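Local coordinates for protein lectin (Polyandrocarpa misakiensis, PDB 1BYF) that binds galactose through a calcium ion as a homodimeric C-type lectin and takes part in the defence of the tunicate against microorganisms, at residues G50-V55 with I99-N104; G56-Q61 with L68-V73; T19-R24 with R115-E120. All coordinates share one frame; numbering follows the deposited sequence.

In the fold
All three contacts belong to one C-type lectin domain. Along the chain, contact 3 spans the widest interval, since it joins helix 14-22 to strand 115-122; contact 1 falls within that interval, and contact 2 within that of contact 1. Contacts 1 and 3, with centres about 15 Å apart, share the mixed sheet, where strand 53-55 runs parallel to strand 115-122 and antiparallel to strand 96-100. Contact 2 is a separate two-stranded hairpin that follows strand 53-55 after a corner; its centre lies about 18 Å from that of contact 1 and about 15 Å from that of contact 3. The disulfide of contact 3 thus ties the N- and C-terminal parts together, while contact 1 pairs two strands of the mixed sheet.

Contact 1 (G50-V55 with I99-N104). With ZN (zinc ion), chain E.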
loop_
_atom_site.group_PDB
_atom_site.type_symbol
_atom_site.label_atom_id
_atom_site.label_comp_id
_atom_site.label_asym_id
_atom_site.label_seq_id
_atom_site.Cartn_x
_atom_site.Cartn_y
_atom_site.Cartn_z
ATOM N N GLY A 50 -3.819 -11.072 5.334
ATOM C CA GLY A 50 -3.826 -12.035 6.417
ATOM C C GLY A 50 -2.444 -12.554 6.769
ATOM O O GLY A 50 -2.327 -13.702 7.205
ATOM N N HIS A 51 -1.407 -11.745 6.598
ATOM C CA HIS A 51 -0.050 -12.170 6.916
ATOM C C HIS A 51 0.605 -11.223 7.922
ATOM O O HIS A 51 0.084 -10.140 8.171
ATOM C CB HIS A 51 0.834 -12.251 5.675
ATOM C CG HIS A 51 0.721 -13.540 4.925
ATOM N ND1 HIS A 51 1.167 -14.731 5.461
ATOM C CD2 HIS A 51 0.217 -13.828 3.696
ATOM C CE1 HIS A 51 0.938 -15.705 4.590
ATOM N NE2 HIS A 51 0.371 -15.179 3.520
ATOM N N ASP A 52 1.739 -11.647 8.461
ATOM C CA ASP A 52 2.496 -10.842 9.408
ATOM C C ASP A 52 3.345 -9.810 8.666
ATOM O O ASP A 52 3.949 -10.132 7.635
ATOM C CB ASP A 52 3.454 -11.711 10.224
ATOM C CG ASP A 52 2.785 -12.756 11.085
ATOM O OD1 ASP A 52 1.608 -12.582 11.454
ATOM O OD2 ASP A 52 3.450 -13.771 11.396
ATOM N N TYR A 53 3.443 -8.614 9.228
ATOM C CA TYR A 53 4.243 -7.547 8.667
ATOM C C TYR A 53 5.080 -6.843 9.738
ATOM O O TYR A 53 4.556 -6.588 10.821
ATOM C CB TYR A 53 3.347 -6.429 8.099
ATOM C CG TYR A 53 2.682 -6.820 6.801
ATOM C CD1 TYR A 53 1.561 -7.631 6.788
ATOM C CD2 TYR A 53 3.196 -6.369 5.594
ATOM C CE1 TYR A 53 0.957 -7.988 5.595
ATOM C CE2 TYR A 53 2.599 -6.717 4.393
ATOM C CZ TYR A 53 1.486 -7.529 4.408
ATOM O OH TYR A 53 0.889 -7.879 3.216
ATOM N N TRP A 54 6.305 -6.470 9.398
ATOM C CA TRP A 54 7.103 -5.709 10.354
ATOM C C TRP A 54 6.596 -4.265 10.363
ATOM O O TRP A 54 6.100 -3.779 9.345
ATOM C CB TRP A 54 8.570 -5.666 9.960
ATOM C CG TRP A 54 9.349 -6.916 10.215
ATOM C CD1 TRP A 54 10.003 -7.688 9.302
ATOM C CD2 TRP A 54 9.561 -7.524 11.501
ATOM N NE1 TRP A 54 10.603 -8.748 9.945
ATOM C CE2 TRP A 54 10.349 -8.670 11.287
ATOM C CE3 TRP A 54 9.154 -7.212 12.799
ATOM C CZ2 TRP A 54 10.744 -9.508 12.333
ATOM C CZ3 TRP A 54 9.546 -8.047 13.839
ATOM C CH2 TRP A 54 10.336 -9.180 13.598
ATOM N N VAL A 55 6.722 -3.600 11.496
ATOM C CA VAL A 55 6.427 -2.180 11.631
ATOM C C VAL A 55 7.670 -1.580 12.318
ATOM O O VAL A 55 8.492 -2.326 12.866
ATOM C CB VAL A 55 5.151 -1.771 12.360
ATOM C CG1 VAL A 55 3.914 -2.338 11.662
ATOM C CG2 VAL A 55 5.150 -2.169 13.833
ATOM N N ILE A 99 2.801 -6.502 12.820
ATOM C CA ILE A 99 1.353 -6.554 12.678
ATOM C C ILE A 99 1.128 -8.077 12.607
ATOM O O ILE A 99 1.551 -8.687 11.637
ATOM C CB ILE A 99 0.801 -5.865 11.428
ATOM C CG1 ILE A 99 0.879 -4.346 11.555
ATOM C CG2 ILE A 99 -0.646 -6.301 11.207
ATOM C CD1 ILE A 99 0.691 -3.589 10.260
ATOM N N TRP A 100 0.582 -8.628 13.673
ATOM C CA TRP A 100 0.365 -10.067 13.794
ATOM C C TRP A 100 -0.908 -10.526 13.101
ATOM O O TRP A 100 -1.992 -10.026 13.417
ATOM C CB TRP A 100 0.317 -10.382 15.289
ATOM C CG TRP A 100 0.208 -11.820 15.675
ATOM C CD1 TRP A 100 0.482 -12.923 14.921
ATOM C CD2 TRP A 100 -0.164 -12.309 16.975
ATOM N NE1 TRP A 100 0.281 -14.066 15.656
ATOM C CE2 TRP A 100 -0.116 -13.713 16.921
ATOM C CE3 TRP A 100 -0.550 -11.691 18.168
ATOM C CZ2 TRP A 100 -0.435 -14.517 18.015
ATOM C CZ3 TRP A 100 -0.866 -12.495 19.252
ATOM C CH2 TRP A 100 -0.804 -13.894 19.174
ATOM N N SER A 101 -0.792 -11.500 12.204
ATOM C CA SER A 101 -1.933 -11.965 11.430
ATOM C C SER A 101 -3.079 -12.503 12.267
ATOM O O SER A 101 -4.232 -12.459 11.820
ATOM C CB SER A 101 -1.514 -13.014 10.389
ATOM O OG SER A 101 -1.036 -14.185 11.025
ATOM N N LYS A 102 -2.812 -12.990 13.477
ATOM C CA LYS A 102 -3.885 -13.512 14.317
ATOM C C LYS A 102 -4.978 -12.486 14.580
ATOM O O LYS A 102 -6.169 -12.807 14.539
ATOM C CB LYS A 102 -3.341 -14.029 15.658
ATOM C CG LYS A 102 -4.437 -14.619 16.545
ATOM C CD LYS A 102 -3.831 -15.396 17.709
ATOM C CE LYS A 102 -4.904 -15.877 18.672
ATOM N NZ LYS A 102 -4.333 -16.771 19.716
ATOM N N TYR A 103 -4.593 -11.249 14.875
ATOM C CA TYR A 103 -5.559 -10.209 15.187
ATOM C C TYR A 103 -5.510 -9.026 14.221
ATOM O O TYR A 103 -6.403 -8.177 14.255
ATOM C CB TYR A 103 -5.287 -9.664 16.596
ATOM C CG TYR A 103 -5.433 -10.667 17.717
ATOM C CD1 TYR A 103 -6.691 -10.975 18.227
ATOM C CD2 TYR A 103 -4.329 -11.293 18.274
ATOM C CE1 TYR A 103 -6.838 -11.882 19.259
ATOM C CE2 TYR A 103 -4.462 -12.203 19.308
ATOM C CZ TYR A 103 -5.725 -12.492 19.793
ATOM O OH TYR A 103 -5.868 -13.397 20.821
ATOM N N ASN A 104 -4.464 -8.964 13.417
ATOM C CA ASN A 104 -4.234 -7.851 12.500
ATOM C C ASN A 104 -4.030 -6.601 13.360
ATOM O O ASN A 104 -4.505 -5.506 13.089
ATOM C CB ASN A 104 -5.305 -7.655 11.444
ATOM C CG ASN A 104 -4.891 -6.746 10.301
ATOM O OD1 ASN A 104 -5.665 -5.911 9.800
ATOM N ND2 ASN A 104 -3.647 -6.866 9.868
HETATM ZN ZN ZN E . 2.903 -15.029 12.712
HETATM O O HOH W 1 -0.312 -15.928 8.902
#
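A carboxylate shared between a zinc ion and a backbone N-H marks this contact: Asp52 OD2 binds the zinc at 1.9 Å, while Asp52 OD1 receives Ser101 N at 2.7 Å. The setting is the mixed sheet of the C-type lectin fold, where strand 53-55 pairs antiparallel with strand 96-100. The Ser101 bond is nearly straight, 168° at the hydrogen, and meets OD1 close to the axis of its C-O bond. Asp52 turns CG beside its own backbone N, anti to the carbonyl carbon (chi1 -62°), which swings the carboxylate across to the start of the turn after Trp100, where Trp100 O takes both Tyr103 N and Asn104 N. The two oxygens therefore have separate tasks, and the bond to Ser101 N limits rotation of the group that holds the metal; two further atoms from outside the segments also bind the zinc. Trp100 presents its indole edge to the same oxygen, with OD1 lying near the ring plane, and Lys102 CB sits over the rim of one ring face.

Below this polar end the pairing becomes regular. Tyr53 and Ile99 form a hydrogen-bonded antiparallel pair: Ile99 N reaches Tyr53 O at 2.7 Å, and Tyr53 N reaches Ile99 O at 3.1 Å. Asp52 CA adds a CA-H...O contact to Ile99 O. On its other edge strand 53-55 is bonded by Arg116 of strand 115-122, so it has neighbours on both edges. Trp100 also touches Asp107 of the calcium site, which places the turn beside the sugar-binding region. Ser101 OG and Gly50 O share a water, though its bond to the glycine is weak. In the buried part, Val55 and Ile99 cross at about a right angle, and Val55 CG1 lies 3.6 Å from Ile99 CG1.

Contact 2 (G56-Q61 with L68-V73); sequences GADNLQ and LWNDGV
Ala57 CB makes an off-centre CH-pi contact with the Trp69 indole, 4.1 Å from the centroid of the six-membered ring. Trp69 sets its CG anti to the carbonyl carbon (chi1 -71°), and this brings CE3 to 3.6 Å from Ala57 CB, with Gly56 O at the ring edge; Arg34 makes a cation-pi contact with the same indole. The pair is the non-hydrogen-bonded one of a short antiparallel beta hairpin; the next, Asp58 with Leu68, is hydrogen-bonded, Leu68 N giving Asp58 O a 2.8 Å bond at 173°. Asn70 N meets Gly56 O at 2.7 Å in a more bent bond.

Asp58 holds CG between its backbone N and carbonyl carbon (chi1 62°), a rotamer that brings OD1 back to Leu60 N at 3.0 Å, an Asx turn. Its OD2 accepts from Tyr14 OH and lies within bonding distance of a water that also meets Leu68 O. Gln61, extended beyond CG, passes at a slant to Leu68, with NE2 3.8 Å from Leu68 CD1. A type I turn from Trp69 to Gly72 ends the second strand.

The hairpin follows the corner at Gly56 that ends strand 53-55, and it sits beside strand 96-100: Ala57 bonds by backbone to Val97 of that strand, and Asn59 to Leu95 just before it.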
loop_
_atom_site.group_PDB
_atom_site.type_symbol
_atom_site.label_atom_id
_atom_site.label_comp_id
_atom_site.label_asym_id
_atom_site.label_seq_id
_atom_site.Cartn_x
_atom_site.Cartn_y
_atom_site.Cartn_z
ATOM N N GLY A 56 7.831 -0.269 12.250
ATOM C CA GLY A 56 9.000 0.386 12.786
ATOM C C GLY A 56 8.989 0.684 14.269
ATOM O O GLY A 56 9.083 1.859 14.639
ATOM N N ALA A 57 8.897 -0.337 15.113
ATOM C CA ALA A 57 8.927 -0.118 16.560
ATOM C C ALA A 57 9.690 -1.261 17.218
ATOM O O ALA A 57 9.669 -2.396 16.731
ATOM C CB ALA A 57 7.533 0.046 17.127
ATOM N N ASP A 58 10.392 -0.939 18.306
ATOM C CA ASP A 58 11.175 -1.952 19.018
ATOM C C ASP A 58 11.577 -1.448 20.400
ATOM O O ASP A 58 11.316 -0.284 20.722
ATOM C CB ASP A 58 12.404 -2.309 18.181
ATOM C CG ASP A 58 13.331 -1.127 17.966
ATOM O OD1 ASP A 58 13.949 -0.670 18.955
ATOM O OD2 ASP A 58 13.459 -0.631 16.828
ATOM N N ASN A 59 12.176 -2.311 21.219
ATOM C CA ASN A 59 12.596 -1.913 22.564
ATOM C C ASN A 59 14.116 -1.818 22.676
ATOM O O ASN A 59 14.656 -1.855 23.790
ATOM C CB ASN A 59 12.080 -2.951 23.571
ATOM C CG ASN A 59 12.866 -4.246 23.585
ATOM O OD1 ASN A 59 13.694 -4.538 22.717
ATOM N ND2 ASN A 59 12.623 -5.066 24.611
ATOM N N LEU A 60 14.820 -1.759 21.557
ATOM C CA LEU A 60 16.271 -1.792 21.535
ATOM C C LEU A 60 17.006 -0.661 22.224
ATOM O O LEU A 60 18.139 -0.888 22.688
ATOM C CB LEU A 60 16.765 -1.942 20.081
ATOM C CG LEU A 60 16.144 -3.134 19.327
ATOM C CD1 LEU A 60 16.596 -3.156 17.870
ATOM C CD2 LEU A 60 16.517 -4.452 20.002
ATOM N N GLN A 61 16.441 0.537 22.286
ATOM C CA GLN A 61 17.139 1.636 22.945
ATOM C C GLN A 61 16.958 1.583 24.459
ATOM O O GLN A 61 17.935 1.566 25.209
ATOM C CB GLN A 61 16.662 3.000 22.439
ATOM C CG GLN A 61 17.463 4.151 23.039
ATOM C CD GLN A 61 16.963 5.503 22.574
ATOM O OE1 GLN A 61 17.188 5.890 21.427
ATOM N NE2 GLN A 61 16.283 6.210 23.469
ATOM N N LEU A 68 9.689 1.963 21.294
ATOM C CA LEU A 68 9.827 3.215 20.573
ATOM C C LEU A 68 9.673 3.026 19.060
ATOM O O LEU A 68 10.256 2.125 18.467
ATOM C CB LEU A 68 11.177 3.876 20.813
ATOM C CG LEU A 68 11.565 4.323 22.221
ATOM C CD1 LEU A 68 12.986 4.871 22.183
ATOM C CD2 LEU A 68 10.604 5.360 22.783
ATOM N N TRP A 69 8.917 3.924 18.452
ATOM C CA TRP A 69 8.775 3.967 16.995
ATOM C C TRP A 69 10.137 4.430 16.483
ATOM O O TRP A 69 10.840 5.090 17.271
ATOM C CB TRP A 69 7.657 4.925 16.615
ATOM C CG TRP A 69 6.258 4.492 16.915
ATOM C CD1 TRP A 69 5.415 4.985 17.871
ATOM C CD2 TRP A 69 5.524 3.459 16.242
ATOM N NE1 TRP A 69 4.209 4.325 17.837
ATOM C CE2 TRP A 69 4.254 3.381 16.837
ATOM C CE3 TRP A 69 5.826 2.597 15.183
ATOM C CZ2 TRP A 69 3.280 2.472 16.416
ATOM C CZ3 TRP A 69 4.865 1.693 14.765
ATOM C CH2 TRP A 69 3.609 1.644 15.377
ATOM N N ASN A 70 10.569 4.081 15.282
ATOM C CA ASN A 70 11.880 4.458 14.794
ATOM C C ASN A 70 12.118 5.971 14.749
ATOM O O ASN A 70 13.270 6.358 14.559
ATOM C CB ASN A 70 12.169 4.019 13.357
ATOM C CG ASN A 70 11.686 2.650 12.968
ATOM O OD1 ASN A 70 11.872 1.697 13.730
ATOM N ND2 ASN A 70 11.079 2.584 11.786
ATOM N N ASP A 71 11.070 6.778 14.796
ATOM C CA ASP A 71 11.260 8.227 14.744
ATOM C C ASP A 71 11.352 8.808 16.154
ATOM O O ASP A 71 11.196 10.011 16.378
ATOM C CB ASP A 71 10.163 8.912 13.935
ATOM C CG ASP A 71 8.762 8.645 14.433
ATOM O OD1 ASP A 71 8.565 7.746 15.279
ATOM O OD2 ASP A 71 7.836 9.347 13.962
ATOM N N GLY A 72 11.592 7.942 17.129
ATOM C CA GLY A 72 11.770 8.331 18.512
ATOM C C GLY A 72 10.524 8.514 19.344
ATOM O O GLY A 72 10.632 8.753 20.551
ATOM N N VAL A 73 9.346 8.434 18.741
ATOM C CA VAL A 73 8.097 8.603 19.482
ATOM C C VAL A 73 7.741 7.295 20.179
ATOM O O VAL A 73 7.925 6.203 19.636
ATOM C CB VAL A 73 6.961 9.071 18.560
ATOM C CG1 VAL A 73 5.631 9.186 19.281
ATOM C CG2 VAL A 73 7.327 10.419 17.934
HETATM O O HOH W 2 12.571 2.074 17.136
#

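Contact 3 (T19-R24 with R115-E120); sequences TYCQSR and RRVICE
Tyr20 O is gripped from opposite faces of its carbonyl plane, by Ser23 OG at 2.7 Å and by Arg24 NE at 3.2 Å. Both donors stand well out of that plane, by roughly equal tilts, so neither uses an in-plane lone pair. The Arg24 bond is almost straight at the hydrogen and lies in the guanidinium plane. That guanidinium also lies over the Tyr20 ring: Tyr20 CZ is 3.2 Å from the guanidinium plane of Arg24, over the centre of that group. These bonds tie Ser23 and Arg24 back to the last turn of the helix that carries Tyr20 and Cys21.

Across the contact the link is covalent. Cys21 SG and Cys119 SG are joined at 2.0 Å, with chi3 at -79°, and each sulfur stands anti to its own carbonyl carbon, beside the backbone N. Val117 CG1 packs against the bond, 3.7 Å from Cys21 SG. Tyr20, whose CG lies anti to the backbone N (chi1 176°), brings its ring to Val117 and Cys119, crossing Val117 at a slant: Cys119 SG meets the ring edge in plane, 3.9 Å from Tyr20 CD1, while Val117 CG1 touches that same carbon. All the touching residues are buried, and no hydrogen bond crosses between the segments.

The polar ends of Tyr20 and Arg24 look outward to the dimer partner: Glu4 of the second subunit accepts from Tyr20 OH and forms a salt bridge with Arg24. A disulfide joining the first helix to the last strand, Cys21 to Cys119 here, is a hallmark of the C-type lectin domain.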
loop_
_atom_site.group_PDB
_atom_site.type_symbol
_atom_site.label_atom_id
_atom_site.label_comp_id
_atom_site.label_asym_id
_atom_site.label_seq_id
_atom_site.Cartn_x
_atom_site.Cartn_y
_atom_site.Cartn_z
ATOM N N THR A 19 16.703 -1.749 6.636
ATOM C CA THR A 19 17.621 -1.489 5.537
ATOM C C THR A 19 16.896 -1.486 4.195
ATOM O O THR A 19 17.193 -0.696 3.299
ATOM C CB THR A 19 18.692 -2.607 5.506
ATOM O OG1 THR A 19 19.393 -2.597 6.758
ATOM C CG2 THR A 19 19.676 -2.399 4.371
ATOM N N TYR A 20 15.954 -2.410 4.050
ATOM C CA TYR A 20 15.151 -2.529 2.837
ATOM C C TYR A 20 14.451 -1.204 2.551
ATOM O O TYR A 20 14.486 -0.690 1.433
ATOM C CB TYR A 20 14.132 -3.658 3.023
ATOM C CG TYR A 20 13.151 -3.844 1.887
ATOM C CD1 TYR A 20 12.018 -3.047 1.796
ATOM C CD2 TYR A 20 13.353 -4.809 0.909
ATOM C CE1 TYR A 20 11.115 -3.200 0.764
ATOM C CE2 TYR A 20 12.451 -4.982 -0.125
ATOM C CZ TYR A 20 11.339 -4.171 -0.189
ATOM O OH TYR A 20 10.425 -4.286 -1.214
ATOM N N CYS A 21 13.796 -0.655 3.573
ATOM C CA CYS A 21 13.078 0.606 3.418
ATOM C C CYS A 21 14.048 1.763 3.186
ATOM O O CYS A 21 13.844 2.619 2.325
ATOM C CB CYS A 21 12.177 0.901 4.614
ATOM S SG CYS A 21 10.816 -0.258 4.892
ATOM N N GLN A 22 15.120 1.791 3.971
ATOM C CA GLN A 22 16.120 2.849 3.880
ATOM C C GLN A 22 16.739 2.947 2.492
ATOM O O GLN A 22 16.959 4.052 1.991
ATOM C CB GLN A 22 17.223 2.643 4.923
ATOM C CG GLN A 22 16.794 2.891 6.356
ATOM C CD GLN A 22 16.462 4.339 6.651
ATOM O OE1 GLN A 22 17.347 5.169 6.879
ATOM N NE2 GLN A 22 15.170 4.651 6.657
ATOM N N SER A 23 17.027 1.806 1.880
ATOM C CA SER A 23 17.633 1.773 0.558
ATOM C C SER A 23 16.700 2.363 -0.497
ATOM O O SER A 23 17.125 2.695 -1.601
ATOM C CB SER A 23 17.970 0.330 0.173
ATOM O OG SER A 23 16.768 -0.424 0.056
ATOM N N ARG A 24 15.421 2.467 -0.158
ATOM C CA ARG A 24 14.419 3.005 -1.062
ATOM C C ARG A 24 14.079 4.458 -0.751
ATOM O O ARG A 24 13.138 4.993 -1.339
ATOM C CB ARG A 24 13.143 2.172 -0.958
ATOM C CG ARG A 24 12.827 1.281 -2.138
ATOM C CD ARG A 24 11.956 0.112 -1.658
ATOM N NE ARG A 24 12.856 -0.976 -1.313
ATOM C CZ ARG A 24 13.115 -2.034 -2.064
ATOM N NH1 ARG A 24 12.514 -2.238 -3.223
ATOM N NH2 ARG A 24 13.997 -2.922 -1.618
ATOM N N ARG A 115 9.296 -11.739 8.025
ATOM C CA ARG A 115 7.952 -11.183 7.903
ATOM C C ARG A 115 7.948 -10.180 6.741
ATOM O O ARG A 115 9.006 -9.747 6.307
ATOM C CB ARG A 115 7.453 -10.477 9.156
ATOM C CG ARG A 115 7.965 -11.096 10.447
ATOM C CD ARG A 115 7.368 -10.383 11.659
ATOM N NE ARG A 115 6.508 -11.339 12.347
ATOM C CZ ARG A 115 6.922 -12.263 13.204
ATOM N NH1 ARG A 115 8.189 -12.384 13.555
ATOM N NH2 ARG A 115 6.010 -13.072 13.720
ATOM N N ARG A 116 6.738 -9.860 6.304
ATOM C CA ARG A 116 6.586 -8.905 5.203
ATOM C C ARG A 116 6.977 -7.516 5.687
ATOM O O ARG A 116 7.182 -7.288 6.879
ATOM C CB ARG A 116 5.172 -8.974 4.636
ATOM C CG ARG A 116 4.930 -10.196 3.755
ATOM C CD ARG A 116 3.460 -10.339 3.395
ATOM N NE ARG A 116 3.237 -11.277 2.305
ATOM C CZ ARG A 116 3.391 -12.594 2.355
ATOM N NH1 ARG A 116 3.773 -13.212 3.472
ATOM N NH2 ARG A 116 3.159 -13.323 1.266
ATOM N N VAL A 117 7.103 -6.589 4.751
ATOM C CA VAL A 117 7.575 -5.248 5.059
ATOM C C VAL A 117 6.644 -4.142 4.580
ATOM O O VAL A 117 6.054 -4.205 3.505
ATOM C CB VAL A 117 8.962 -5.050 4.405
ATOM C CG1 VAL A 117 9.561 -3.695 4.781
ATOM C CG2 VAL A 117 9.918 -6.173 4.819
ATOM N N ILE A 118 6.556 -3.107 5.401
ATOM C CA ILE A 118 5.781 -1.915 5.130
ATOM C C ILE A 118 6.686 -0.701 5.354
ATOM O O ILE A 118 7.213 -0.532 6.454
ATOM C CB ILE A 118 4.548 -1.753 6.036
ATOM C CG1 ILE A 118 3.701 -3.025 5.978
ATOM C CG2 ILE A 118 3.731 -0.536 5.615
ATOM C CD1 ILE A 118 2.547 -3.025 6.961
ATOM N N CYS A 119 6.857 0.095 4.305
ATOM C CA CYS A 119 7.668 1.294 4.400
ATOM C C CYS A 119 6.795 2.537 4.207
ATOM O O CYS A 119 5.737 2.469 3.576
ATOM C CB CYS A 119 8.766 1.342 3.342
ATOM S SG CYS A 119 9.727 -0.167 3.170
ATOM N N GLU A 120 7.284 3.647 4.755
ATOM C CA GLU A 120 6.604 4.923 4.648
ATOM C C GLU A 120 7.578 6.039 4.256
ATOM O O GLU A 120 8.792 5.955 4.428
ATOM C CB GLU A 120 5.923 5.332 5.958
ATOM C CG GLU A 120 6.856 5.772 7.077
ATOM C CD GLU A 120 6.172 6.391 8.273
ATOM O OE1 GLU A 120 5.209 5.814 8.823
ATOM O OE2 GLU A 120 6.601 7.493 8.714
#